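Local coordinates for probable transcriptional regulatory protein NarL (Mycobacterium tuberculosis, PDB 3EUL), which probably acts, once phosphorylated by the sensor kinase NarS, as a DNA-binding response regulator of aerobic nitrate metabolism genes, here represented by its signal receiver domain, at residues Gly76-Arg84 / Tyr105-Ala113; Lys58-Tyr69 / Leu88-Ser96. All blocks are in the same frame, centred on the assembly; numbering follows the deposited sequence.

Interaction 1 (Gly76-Arg84 / Tyr105-Ala113); sequences GAQVAAAVR and YQALQQGAA
Ala77 and Ala80 form the tight side of this contact, lying on the inner flank of helix 76-85 where Ala107 and Ala112 meet them. Ala77 CB sits 4.2 Å from Ala107 CB, and one turn on Ala80 CB comes to 4.3 Å from Ala112 CB. With side chains this small, the CA atoms of Ala77 and Ala107 approach to 5.1 Å, although the axes of the two short helical pieces stay 9.1 Å apart, running nearly parallel at 20°. Gln110 lies against the same helix, its CB 3.7 Å from Ala77 O. Beneath this seam lies strand 91-96, with Val92 under Ala80 and Leu94 under both Ala107 and Ala112. These are two neighbouring helices of the CheY-like receiver fold, packed side by side on one face of its parallel sheet. Helix 101-109 finishes here in a Schellman motif: Gly111, at positive phi, sends its N-H back to Leu108 O, and Ala112 N reaches Ala107 O. The outer side is looser and polar. Arg84 CG stands anti to the backbone N (chi1 179°), carrying the chain away from its own helix before a bend at chi3 lays the guanidinium beside the helix end. One face of that group covers Gln110 C and the Gly111 backbone, while NH1 donates to a lone pair of Gln109 O at 3.0 Å, in the carbonyl plane; NH2 adds a weak bond to the same oxygen. Between the segments a water donates to Ala80 O over 2.7 Å and, weakly, to Gly111 O.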
ATOM      1  N   GLY A  76       3.083  -8.639  -0.107  1.00 21.10           N
ATOM      2  CA  GLY A  76       2.195  -7.618  -0.687  1.00 20.79           C
ATOM      3  C   GLY A  76       1.249  -8.111  -1.773  1.00 20.47           C
ATOM      4  O   GLY A  76       0.108  -7.652  -1.857  1.00 21.82           O
ATOM      5  N   ALA A  77       1.701  -9.029  -2.622  1.00 19.30           N
ATOM      6  CA  ALA A  77       0.847  -9.574  -3.711  1.00 18.59           C
ATOM      7  C   ALA A  77      -0.193 -10.548  -3.206  1.00 17.84           C
ATOM      8  O   ALA A  77      -1.296 -10.589  -3.763  1.00 17.38           O
ATOM      9  CB  ALA A  77       1.700 -10.233  -4.821  1.00 17.78           C
ATOM     10  N   GLN A  78       0.165 -11.354  -2.196  1.00 17.09           N
ATOM     11  CA  GLN A  78      -0.797 -12.220  -1.508  1.00 18.13           C
ATOM     12  C   GLN A  78      -1.906 -11.394  -0.847  1.00 17.88           C
ATOM     13  O   GLN A  78      -3.088 -11.739  -0.951  1.00 18.26           O
ATOM     14  CB  GLN A  78      -0.123 -13.119  -0.472  1.00 18.02           C
ATOM     15  CG  GLN A  78       0.944 -13.979  -1.059  1.00 19.11           C
ATOM     16  CD  GLN A  78       1.539 -14.924  -0.047  1.00 21.46           C
ATOM     17  OE1 GLN A  78       2.288 -14.514   0.830  1.00 24.71           O
ATOM     18  NE2 GLN A  78       1.203 -16.204  -0.169  1.00 23.52           N
ATOM     19  N   VAL A  79      -1.544 -10.302  -0.203  1.00 17.28           N
ATOM     20  CA  VAL A  79      -2.563  -9.423   0.355  1.00 18.09           C
ATOM     21  C   VAL A  79      -3.415  -8.829  -0.750  1.00 18.01           C
ATOM     22  O   VAL A  79      -4.637  -8.820  -0.610  1.00 17.66           O
ATOM     23  CB  VAL A  79      -1.979  -8.266   1.217  1.00 18.31           C
ATOM     24  CG1 VAL A  79      -3.115  -7.330   1.745  1.00 17.26           C
ATOM     25  CG2 VAL A  79      -1.145  -8.782   2.365  1.00 17.04           C
ATOM     26  N   ALA A  80      -2.789  -8.321  -1.825  1.00 17.98           N
ATOM     27  CA  ALA A  80      -3.559  -7.791  -2.974  1.00 18.17           C
ATOM     28  C   ALA A  80      -4.558  -8.817  -3.535  1.00 18.33           C
ATOM     29  O   ALA A  80      -5.733  -8.504  -3.819  1.00 17.23           O
ATOM     30  CB  ALA A  80      -2.652  -7.275  -4.065  1.00 18.21           C
ATOM     31  N   ALA A  81      -4.106 -10.061  -3.664  1.00 18.48           N
ATOM     32  CA  ALA A  81      -4.962 -11.166  -4.136  1.00 18.61           C
ATOM     33  C   ALA A  81      -6.187 -11.415  -3.256  1.00 18.83           C
ATOM     34  O   ALA A  81      -7.312 -11.640  -3.761  1.00 17.97           O
ATOM     35  CB  ALA A  81      -4.117 -12.474  -4.204  1.00 18.87           C
ATOM     36  N   ALA A  82      -5.942 -11.437  -1.943  1.00 17.66           N
ATOM     37  CA  ALA A  82      -6.932 -11.676  -0.927  1.00 18.73           C
ATOM     38  C   ALA A  82      -7.974 -10.551  -0.900  1.00 18.93           C
ATOM     39  O   ALA A  82      -9.162 -10.827  -0.816  1.00 19.45           O
ATOM     40  CB  ALA A  82      -6.239 -11.811   0.473  1.00 18.15           C
ATOM     41  N   VAL A  83      -7.520  -9.298  -0.969  1.00 20.06           N
ATOM     42  CA  VAL A  83      -8.413  -8.126  -1.005  1.00 21.45           C
ATOM     43  C   VAL A  83      -9.347  -8.170  -2.210  1.00 22.34           C
ATOM     44  O   VAL A  83     -10.571  -8.042  -2.066  1.00 24.29           O
ATOM     45  CB  VAL A  83      -7.597  -6.777  -0.945  1.00 20.79           C
ATOM     46  CG1 VAL A  83      -8.526  -5.530  -1.160  1.00 21.09           C
ATOM     47  CG2 VAL A  83      -6.873  -6.675   0.414  1.00 20.40           C
ATOM     48  N   ARG A  84      -8.792  -8.440  -3.376  1.00 23.68           N
ATOM     49  CA  ARG A  84      -9.590  -8.647  -4.587  1.00 25.14           C
ATOM     50  C   ARG A  84     -10.536  -9.861  -4.412  1.00 25.81           C
ATOM     51  O   ARG A  84     -11.733  -9.745  -4.666  1.00 25.21           O
ATOM     52  CB  ARG A  84      -8.673  -8.777  -5.834  1.00 25.14           C
ATOM     53  CG  ARG A  84      -9.440  -9.016  -7.152  1.00 25.66           C
ATOM     54  CD  ARG A  84      -8.509  -8.937  -8.337  1.00 27.19           C
ATOM     55  NE  ARG A  84      -7.688 -10.138  -8.410  1.00 29.54           N
ATOM     56  CZ  ARG A  84      -6.795 -10.388  -9.364  1.00 30.99           C
ATOM     57  NH1 ARG A  84      -6.117 -11.536  -9.346  1.00 30.50           N
ATOM     58  NH2 ARG A  84      -6.579  -9.499 -10.330  1.00 32.82           N
ATOM     59  N   TYR A 105       4.998  -7.816 -12.854  1.00 16.32           N
ATOM     60  CA  TYR A 105       3.938  -8.373 -13.668  1.00 15.89           C
ATOM     61  C   TYR A 105       3.044  -9.333 -12.870  1.00 17.02           C
ATOM     62  O   TYR A 105       1.834  -9.308 -13.016  1.00 16.41           O
ATOM     63  CB  TYR A 105       4.539  -9.112 -14.876  1.00 15.63           C
ATOM     64  CG  TYR A 105       3.532  -9.583 -15.895  1.00 15.37           C
ATOM     65  CD1 TYR A 105       3.070  -8.738 -16.912  1.00 13.91           C
ATOM     66  CD2 TYR A 105       3.055 -10.879 -15.869  1.00 12.37           C
ATOM     67  CE1 TYR A 105       2.195  -9.172 -17.844  1.00 14.03           C
ATOM     68  CE2 TYR A 105       2.166 -11.329 -16.828  1.00 15.65           C
ATOM     69  CZ  TYR A 105       1.717 -10.468 -17.795  1.00 16.65           C
ATOM     70  OH  TYR A 105       0.809 -10.907 -18.750  1.00 18.31           O
ATOM     71  N   GLN A 106       3.651 -10.217 -12.094  1.00 16.93           N
ATOM     72  CA  GLN A 106       2.886 -11.202 -11.323  1.00 18.11           C
ATOM     73  C   GLN A 106       2.055 -10.542 -10.231  1.00 18.54           C
ATOM     74  O   GLN A 106       0.931 -10.974  -9.950  1.00 18.19           O
ATOM     75  CB  GLN A 106       3.827 -12.223 -10.662  1.00 18.38           C
ATOM     76  CG  GLN A 106       3.158 -13.546 -10.223  1.00 20.35           C
ATOM     77  CD  GLN A 106       2.090 -13.401  -9.123  1.00 23.71           C
ATOM     78  OE1 GLN A 106       2.312 -12.817  -8.055  1.00 28.48           O
ATOM     79  NE2 GLN A 106       0.923 -13.995  -9.380  1.00 26.19           N
ATOM     80  N   ALA A 107       2.604  -9.503  -9.613  1.00 17.73           N
ATOM     81  CA  ALA A 107       1.871  -8.744  -8.602  1.00 18.65           C
ATOM     82  C   ALA A 107       0.647  -8.053  -9.173  1.00 19.76           C
ATOM     83  O   ALA A 107      -0.444  -8.162  -8.593  1.00 19.66           O
ATOM     84  CB  ALA A 107       2.820  -7.710  -7.931  1.00 18.35           C
ATOM     85  N   LEU A 108       0.804  -7.440 -10.353  1.00 19.64           N
ATOM     86  CA  LEU A 108      -0.309  -6.790 -11.056  1.00 20.94           C
ATOM     87  C   LEU A 108      -1.353  -7.817 -11.480  1.00 21.24           C
ATOM     88  O   LEU A 108      -2.552  -7.573 -11.412  1.00 22.12           O
ATOM     89  CB  LEU A 108       0.213  -5.997 -12.275  1.00 20.95           C
ATOM     90  CG  LEU A 108       1.159  -4.825 -11.944  1.00 22.82           C
ATOM     91  CD1 LEU A 108       1.784  -4.267 -13.217  1.00 22.07           C
ATOM     92  CD2 LEU A 108       0.396  -3.734 -11.157  1.00 22.40           C
ATOM     93  N   GLN A 109      -0.894  -8.975 -11.908  1.00 22.78           N
ATOM     94  CA  GLN A 109      -1.776 -10.099 -12.177  1.00 24.09           C
ATOM     95  C   GLN A 109      -2.542 -10.548 -10.933  1.00 24.41           C
ATOM     96  O   GLN A 109      -3.703 -10.925 -11.087  1.00 23.64           O
ATOM     97  CB  GLN A 109      -1.025 -11.294 -12.769  1.00 24.44           C
ATOM     98  CG  GLN A 109      -0.270 -10.986 -14.090  1.00 27.16           C
ATOM     99  CD  GLN A 109      -1.162 -10.789 -15.314  1.00 30.78           C
ATOM    100  OE1 GLN A 109      -1.262  -9.679 -15.845  1.00 34.64           O
ATOM    101  NE2 GLN A 109      -1.732 -11.875 -15.822  1.00 32.87           N
ATOM    102  N   GLN A 110      -1.936 -10.490  -9.741  1.00 24.52           N
ATOM    103  CA  GLN A 110      -2.627 -10.845  -8.451  1.00 26.05           C
ATOM    104  C   GLN A 110      -3.552  -9.687  -7.927  1.00 26.18           C
ATOM    105  O   GLN A 110      -4.200  -9.798  -6.880  1.00 27.04           O
ATOM    106  CB  GLN A 110      -1.638 -11.274  -7.335  1.00 26.18           C
ATOM    107  CG  GLN A 110      -0.853 -12.629  -7.454  1.00 29.08           C
ATOM    108  CD  GLN A 110      -0.523 -13.379  -6.076  1.00 30.99           C
ATOM    109  OE1 GLN A 110       0.648 -13.588  -5.675  1.00 30.33           O
ATOM    110  NE2 GLN A 110      -1.588 -13.824  -5.388  1.00 38.76           N
ATOM    111  N   GLY A 111      -3.628  -8.576  -8.650  1.00 25.95           N
ATOM    112  CA  GLY A 111      -4.596  -7.542  -8.360  1.00 24.62           C
ATOM    113  C   GLY A 111      -4.042  -6.290  -7.722  1.00 24.17           C
ATOM    114  O   GLY A 111      -4.807  -5.475  -7.264  1.00 24.13           O
ATOM    115  N   ALA A 112      -2.714  -6.134  -7.686  1.00 23.30           N
ATOM    116  CA  ALA A 112      -2.102  -4.891  -7.202  1.00 22.93           C
ATOM    117  C   ALA A 112      -2.470  -3.762  -8.128  1.00 23.38           C
ATOM    118  O   ALA A 112      -2.414  -3.923  -9.352  1.00 23.62           O
ATOM    119  CB  ALA A 112      -0.571  -5.005  -7.103  1.00 21.59           C
ATOM    120  N   ALA A 113      -2.857  -2.626  -7.550  1.00 22.87           N
ATOM    121  CA  ALA A 113      -3.252  -1.452  -8.327  1.00 23.44           C
ATOM    122  C   ALA A 113      -2.049  -0.723  -8.938  1.00 23.93           C
ATOM    123  O   ALA A 113      -2.189   0.065  -9.859  1.00 25.51           O
ATOM    124  CB  ALA A 113      -4.042  -0.500  -7.452  1.00 23.74           C
TER
HETATM  125  O   HOH W   1      -6.568  -5.976  -4.446  1.00 32.61           O

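Interaction 2 (Lys58-Tyr69 / Leu88-Ser96); sequences KAHLPDVALLDY and LPTRVLLIS
Strands 64-68 and 91-96 run parallel, Val64 beside Arg91 through Asp68 beside Ile95, with their short axes turned 27° from each other. They are adjacent in the receiver domain's five-stranded parallel sheet, 64-68 at its centre and 91-96 next to edge strand 114-117, and are joined through helix 76-85 as a beta-alpha-beta crossover. Six backbone hydrogen bonds zigzag between them, from Arg91 N to Asp63 O at the start to Tyr69 N to Ile95 O at the end. In the middle, the N-H groups of Leu93 and Leu67 meet Ala65 O and Leu93 O almost end-on to the carbonyls. On the face carrying Ala65, Leu67, Val92 and Leu94, packed under helices 50-60 and 76-85, Leu67 CD1 lies 3.9 Å from Val92 CG1, and Leu94 CD2 fits 4.0 Å from Leu67 CB. Leu94 CD1 then meets the edge of the Tyr69 ring, 3.8 Å from Tyr69 CD1. Across the sheet, Leu66 has CG anti to its backbone N (chi1 176°), which swings CD1 over the neighbouring strand to within 4.2 Å of both Leu93 CB and Ile95 CB. Before the strands begin, Leu88 rests against Lys58 and Leu61, and Thr90 packs against Pro62. Thr90 CG2 turns to Ala65 while OG1 donates to Pro62 O in its carbonyl plane, a short 2.6 Å bond. At the other end Asp68, by similarity the phosphorylated residue but unmodified here, turns OD1 toward the end of strand 91-96. Ser96 OG, hydrogen-bonded to His98 N, shares a water with Asp68 OD1, 2.7 Å from OG and 2.5 Å from OD1.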
ATOM      1  N   LYS A  58      -9.476  -5.203   6.208  1.00 17.00           N
ATOM      2  CA  LYS A  58     -10.849  -5.675   6.450  1.00 18.47           C
ATOM      3  C   LYS A  58     -11.608  -4.759   7.409  1.00 18.29           C
ATOM      4  O   LYS A  58     -12.782  -4.507   7.206  1.00 18.17           O
ATOM      5  CB  LYS A  58     -10.879  -7.120   6.963  1.00 19.43           C
ATOM      6  CG  LYS A  58     -10.369  -8.157   5.935  1.00 21.88           C
ATOM      7  CD  LYS A  58     -10.523  -9.589   6.395  1.00 23.24           C
ATOM      8  CE  LYS A  58      -9.777  -9.829   7.689  1.00 28.11           C
ATOM      9  NZ  LYS A  58      -9.930 -11.244   8.173  1.00 29.66           N
ATOM     10  N   ALA A  59     -10.933  -4.259   8.439  1.00 18.06           N
ATOM     11  CA  ALA A  59     -11.581  -3.431   9.460  1.00 17.84           C
ATOM     12  C   ALA A  59     -11.825  -1.990   9.011  1.00 17.47           C
ATOM     13  O   ALA A  59     -12.907  -1.446   9.228  1.00 18.38           O
ATOM     14  CB  ALA A  59     -10.763  -3.437  10.748  1.00 17.39           C
ATOM     15  N   HIS A  60     -10.822  -1.369   8.411  1.00 17.06           N
ATOM     16  CA  HIS A  60     -10.886   0.054   8.103  1.00 17.41           C
ATOM     17  C   HIS A  60     -11.426   0.349   6.721  1.00 17.78           C
ATOM     18  O   HIS A  60     -11.876   1.452   6.475  1.00 16.06           O
ATOM     19  CB  HIS A  60      -9.518   0.687   8.260  1.00 17.92           C
ATOM     20  CG  HIS A  60      -9.051   0.729   9.666  1.00 17.10           C
ATOM     21  ND1 HIS A  60      -9.466   1.701  10.557  1.00 19.06           N
ATOM     22  CD2 HIS A  60      -8.194  -0.069  10.342  1.00 19.76           C
ATOM     23  CE1 HIS A  60      -8.907   1.469  11.732  1.00 19.56           C
ATOM     24  NE2 HIS A  60      -8.120   0.413  11.623  1.00 18.89           N
ATOM     25  N   LEU A  61     -11.420  -0.651   5.831  1.00 18.01           N
ATOM     26  CA  LEU A  61     -11.903  -0.496   4.446  1.00 19.29           C
ATOM     27  C   LEU A  61     -11.322   0.802   3.878  1.00 18.93           C
ATOM     28  O   LEU A  61     -12.043   1.676   3.418  1.00 18.40           O
ATOM     29  CB  LEU A  61     -13.437  -0.485   4.358  1.00 19.85           C
ATOM     30  CG  LEU A  61     -14.285  -1.750   4.162  1.00 24.36           C
ATOM     31  CD1 LEU A  61     -13.623  -3.028   4.608  1.00 26.88           C
ATOM     32  CD2 LEU A  61     -15.619  -1.553   4.809  1.00 25.11           C
ATOM     33  N   PRO A  62     -10.003   0.891   3.863  1.00 18.85           N
ATOM     34  CA  PRO A  62      -9.353   2.093   3.420  1.00 18.38           C
ATOM     35  C   PRO A  62      -9.511   2.253   1.915  1.00 17.58           C
ATOM     36  O   PRO A  62      -9.669   1.265   1.232  1.00 16.62           O
ATOM     37  CB  PRO A  62      -7.899   1.819   3.762  1.00 17.88           C
ATOM     38  CG  PRO A  62      -7.759   0.365   3.700  1.00 19.65           C
ATOM     39  CD  PRO A  62      -9.023  -0.147   4.251  1.00 18.82           C
ATOM     40  N   ASP A  63      -9.392   3.475   1.418  1.00 17.41           N
ATOM     41  CA  ASP A  63      -9.406   3.744  -0.025  1.00 18.18           C
ATOM     42  C   ASP A  63      -8.187   3.076  -0.703  1.00 18.63           C
ATOM     43  O   ASP A  63      -8.300   2.459  -1.761  1.00 19.04           O
ATOM     44  CB  ASP A  63      -9.385   5.258  -0.260  1.00 18.47           C
ATOM     45  CG  ASP A  63     -10.584   5.950   0.369  1.00 21.09           C
ATOM     46  OD1 ASP A  63     -11.721   5.484   0.105  1.00 25.28           O
ATOM     47  OD2 ASP A  63     -10.415   6.867   1.183  1.00 19.84           O
ATOM     48  N   VAL A  64      -7.032   3.198  -0.050  1.00 18.31           N
ATOM     49  CA  VAL A  64      -5.754   2.670  -0.533  1.00 18.65           C
ATOM     50  C   VAL A  64      -4.993   1.985   0.606  1.00 19.01           C
ATOM     51  O   VAL A  64      -5.015   2.446   1.763  1.00 17.38           O
ATOM     52  CB  VAL A  64      -4.872   3.805  -1.047  1.00 19.06           C
ATOM     53  CG1 VAL A  64      -3.519   3.275  -1.592  1.00 18.04           C
ATOM     54  CG2 VAL A  64      -5.574   4.550  -2.112  1.00 19.39           C
ATOM     55  N   ALA A  65      -4.357   0.869   0.285  1.00 18.64           N
ATOM     56  CA  ALA A  65      -3.391   0.263   1.164  1.00 19.68           C
ATOM     57  C   ALA A  65      -2.037   0.417   0.470  1.00 19.75           C
ATOM     58  O   ALA A  65      -1.891  -0.001  -0.685  1.00 21.66           O
ATOM     59  CB  ALA A  65      -3.723  -1.183   1.421  1.00 18.54           C
ATOM     60  N   LEU A  66      -1.075   1.084   1.109  1.00 19.18           N
ATOM     61  CA  LEU A  66       0.271   1.148   0.556  1.00 18.70           C
ATOM     62  C   LEU A  66       1.199   0.207   1.291  1.00 18.49           C
ATOM     63  O   LEU A  66       1.570   0.476   2.458  1.00 16.65           O
ATOM     64  CB  LEU A  66       0.784   2.581   0.667  1.00 18.79           C
ATOM     65  CG  LEU A  66       2.209   2.855   0.229  1.00 19.01           C
ATOM     66  CD1 LEU A  66       2.441   2.467  -1.228  1.00 17.32           C
ATOM     67  CD2 LEU A  66       2.459   4.388   0.475  1.00 20.99           C
ATOM     68  N   LEU A  67       1.581  -0.903   0.628  1.00 18.78           N
ATOM     69  CA  LEU A  67       2.228  -2.024   1.299  1.00 18.77           C
ATOM     70  C   LEU A  67       3.569  -2.429   0.688  1.00 19.12           C
ATOM     71  O   LEU A  67       3.715  -2.510  -0.535  1.00 18.03           O
ATOM     72  CB  LEU A  67       1.337  -3.244   1.209  1.00 18.66           C
ATOM     73  CG  LEU A  67      -0.089  -3.129   1.722  1.00 19.89           C
ATOM     74  CD1 LEU A  67      -0.799  -4.466   1.551  1.00 16.44           C
ATOM     75  CD2 LEU A  67      -0.060  -2.679   3.164  1.00 15.42           C
ATOM     76  N   ASP A  68       4.558  -2.672   1.536  1.00 18.78           N
ATOM     77  CA  ASP A  68       5.825  -3.204   1.044  1.00 19.92           C
ATOM     78  C   ASP A  68       5.561  -4.524   0.345  1.00 19.33           C
ATOM     79  O   ASP A  68       4.777  -5.333   0.823  1.00 19.46           O
ATOM     80  CB  ASP A  68       6.794  -3.350   2.222  1.00 19.13           C
ATOM     81  CG  ASP A  68       8.148  -3.905   1.839  1.00 21.94           C
ATOM     82  OD1 ASP A  68       8.698  -3.608   0.770  1.00 26.09           O
ATOM     83  OD2 ASP A  68       8.684  -4.646   2.680  1.00 30.83           O
ATOM     84  N   TYR A  69       6.213  -4.764  -0.784  1.00 19.63           N
ATOM     85  CA  TYR A  69       6.058  -6.044  -1.464  1.00 20.76           C
ATOM     86  C   TYR A  69       6.481  -7.208  -0.536  1.00 20.68           C
ATOM     87  O   TYR A  69       5.796  -8.205  -0.461  1.00 19.40           O
ATOM     88  CB  TYR A  69       6.828  -6.051  -2.790  1.00 20.33           C
ATOM     89  CG  TYR A  69       6.771  -7.366  -3.471  1.00 20.66           C
ATOM     90  CD1 TYR A  69       5.587  -7.863  -3.957  1.00 20.37           C
ATOM     91  CD2 TYR A  69       7.912  -8.144  -3.612  1.00 20.32           C
ATOM     92  CE1 TYR A  69       5.534  -9.099  -4.574  1.00 22.10           C
ATOM     93  CE2 TYR A  69       7.867  -9.373  -4.220  1.00 20.50           C
ATOM     94  CZ  TYR A  69       6.691  -9.855  -4.681  1.00 20.06           C
ATOM     95  OH  TYR A  69       6.663 -11.064  -5.341  1.00 21.14           O
ATOM     96  N   LEU A  88     -13.165  -6.429  -1.520  1.00 26.89           N
ATOM     97  CA  LEU A  88     -13.091  -5.194  -0.737  1.00 26.48           C
ATOM     98  C   LEU A  88     -12.855  -3.974  -1.657  1.00 25.21           C
ATOM     99  O   LEU A  88     -12.244  -4.104  -2.701  1.00 25.11           O
ATOM    100  CB  LEU A  88     -11.995  -5.304   0.311  1.00 26.27           C
ATOM    101  CG  LEU A  88     -12.071  -6.432   1.345  1.00 28.26           C
ATOM    102  CD1 LEU A  88     -10.866  -6.336   2.275  1.00 30.34           C
ATOM    103  CD2 LEU A  88     -13.371  -6.426   2.166  1.00 28.26           C
ATOM    104  N   PRO A  89     -13.348  -2.798  -1.275  1.00 24.41           N
ATOM    105  CA  PRO A  89     -13.176  -1.640  -2.144  1.00 25.00           C
ATOM    106  C   PRO A  89     -11.734  -1.101  -2.222  1.00 24.76           C
ATOM    107  O   PRO A  89     -11.406  -0.278  -3.095  1.00 26.87           O
ATOM    108  CB  PRO A  89     -14.116  -0.594  -1.519  1.00 25.62           C
ATOM    109  CG  PRO A  89     -14.258  -1.004  -0.092  1.00 24.77           C
ATOM    110  CD  PRO A  89     -14.138  -2.482  -0.067  1.00 25.06           C
ATOM    111  N   THR A  90     -10.865  -1.605  -1.367  1.00 23.60           N
ATOM    112  CA  THR A  90      -9.520  -1.074  -1.237  1.00 22.29           C
ATOM    113  C   THR A  90      -8.618  -1.340  -2.431  1.00 21.65           C
ATOM    114  O   THR A  90      -8.523  -2.465  -2.875  1.00 21.00           O
ATOM    115  CB  THR A  90      -8.872  -1.694   0.002  1.00 22.91           C
ATOM    116  OG1 THR A  90      -9.694  -1.369   1.135  1.00 20.06           O
ATOM    117  CG2 THR A  90      -7.467  -1.108   0.200  1.00 20.31           C
ATOM    118  N   ARG A  91      -7.890  -0.322  -2.886  1.00 22.15           N
ATOM    119  CA  ARG A  91      -6.851  -0.510  -3.911  1.00 23.58           C
ATOM    120  C   ARG A  91      -5.533  -0.721  -3.236  1.00 22.50           C
ATOM    121  O   ARG A  91      -5.169   0.049  -2.354  1.00 24.20           O
ATOM    122  CB  ARG A  91      -6.795   0.688  -4.825  1.00 23.34           C
ATOM    123  CG  ARG A  91      -8.019   0.713  -5.700  1.00 26.34           C
ATOM    124  CD  ARG A  91      -8.130   1.914  -6.572  1.00 29.94           C
ATOM    125  NE  ARG A  91      -7.087   2.108  -7.593  1.00 36.05           N
ATOM    126  CZ  ARG A  91      -6.791   1.322  -8.636  1.00 38.15           C
ATOM    127  NH1 ARG A  91      -7.360   0.139  -8.833  1.00 39.76           N
ATOM    128  NH2 ARG A  91      -5.836   1.718  -9.482  1.00 39.40           N
ATOM    129  N   VAL A  92      -4.830  -1.779  -3.606  1.00 22.44           N
ATOM    130  CA  VAL A  92      -3.557  -2.109  -2.962  1.00 21.78           C
ATOM    131  C   VAL A  92      -2.377  -1.679  -3.856  1.00 21.97           C
ATOM    132  O   VAL A  92      -2.136  -2.257  -4.932  1.00 22.39           O
ATOM    133  CB  VAL A  92      -3.465  -3.591  -2.616  1.00 22.09           C
ATOM    134  CG1 VAL A  92      -2.071  -3.921  -2.053  1.00 21.67           C
ATOM    135  CG2 VAL A  92      -4.587  -3.970  -1.605  1.00 19.12           C
ATOM    136  N   LEU A  93      -1.653  -0.671  -3.387  1.00 21.07           N
ATOM    137  CA  LEU A  93      -0.482  -0.124  -4.074  1.00 21.22           C
ATOM    138  C   LEU A  93       0.742  -0.736  -3.424  1.00 20.73           C
ATOM    139  O   LEU A  93       0.898  -0.677  -2.212  1.00 20.22           O
ATOM    140  CB  LEU A  93      -0.521   1.408  -3.940  1.00 21.63           C
ATOM    141  CG  LEU A  93       0.263   2.325  -4.842  1.00 23.04           C
ATOM    142  CD1 LEU A  93      -0.002   2.113  -6.341  1.00 23.14           C
ATOM    143  CD2 LEU A  93      -0.053   3.765  -4.438  1.00 21.88           C
ATOM    144  N   LEU A  94       1.598  -1.396  -4.199  1.00 20.58           N
ATOM    145  CA  LEU A  94       2.803  -1.996  -3.609  1.00 20.77           C
ATOM    146  C   LEU A  94       4.009  -1.076  -3.825  1.00 21.49           C
ATOM    147  O   LEU A  94       4.082  -0.300  -4.788  1.00 23.05           O
ATOM    148  CB  LEU A  94       3.097  -3.405  -4.164  1.00 19.67           C
ATOM    149  CG  LEU A  94       2.030  -4.482  -3.975  1.00 20.75           C
ATOM    150  CD1 LEU A  94       2.414  -5.836  -4.656  1.00 18.18           C
ATOM    151  CD2 LEU A  94       1.620  -4.666  -2.479  1.00 18.49           C
ATOM    152  N   ILE A  95       4.952  -1.177  -2.908  1.00 22.10           N
ATOM    153  CA  ILE A  95       6.205  -0.461  -3.002  1.00 22.39           C
ATOM    154  C   ILE A  95       7.324  -1.436  -2.671  1.00 23.17           C
ATOM    155  O   ILE A  95       7.185  -2.290  -1.801  1.00 21.71           O
ATOM    156  CB  ILE A  95       6.177   0.789  -2.089  1.00 21.71           C
ATOM    157  CG1 ILE A  95       7.378   1.700  -2.352  1.00 23.80           C
ATOM    158  CG2 ILE A  95       6.030   0.380  -0.568  1.00 22.13           C
ATOM    159  CD1 ILE A  95       7.158   3.140  -1.880  1.00 19.01           C
ATOM    160  N   SER A  96       8.457  -1.312  -3.361  1.00 23.76           N
ATOM    161  CA  SER A  96       9.553  -2.216  -3.101  1.00 25.23           C
ATOM    162  C   SER A  96      10.895  -1.656  -3.529  1.00 26.20           C
ATOM    163  O   SER A  96      10.983  -0.781  -4.392  1.00 25.14           O
ATOM    164  CB  SER A  96       9.312  -3.534  -3.850  1.00 26.05           C
ATOM    165  OG  SER A  96      10.202  -4.521  -3.372  1.00 29.14           O
TER
HETATM  166  O   HOH W   2     -10.548   2.783  -3.260  1.00 36.39           O
HETATM  167  O   HOH W   3       9.757  -5.268  -0.779  1.00 41.12           O

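In the fold
Interaction 2 builds the core of the sheet and interaction 1 lays two helices against it, their centres about 10 Å apart. The chain passes back and forth between them: strand 64-68 leads into helix 76-85, which returns to strand 91-96. Two probable backbone hydrogen bonds stitch them together, Gly76 N to Tyr69 O at 2.8 Å and Ala113 N to Val92 O at 2.7 Å. Gly76 O also packs 3.4 Å from Leu94 CD2. Asp68, the probable phosphorylation site, belongs to interaction 2; Asp22 touches its side chain, and Lys118 makes a long, weak ion pair with OD1. It closes strand 64-68, just before the chain turns toward helix 76-85.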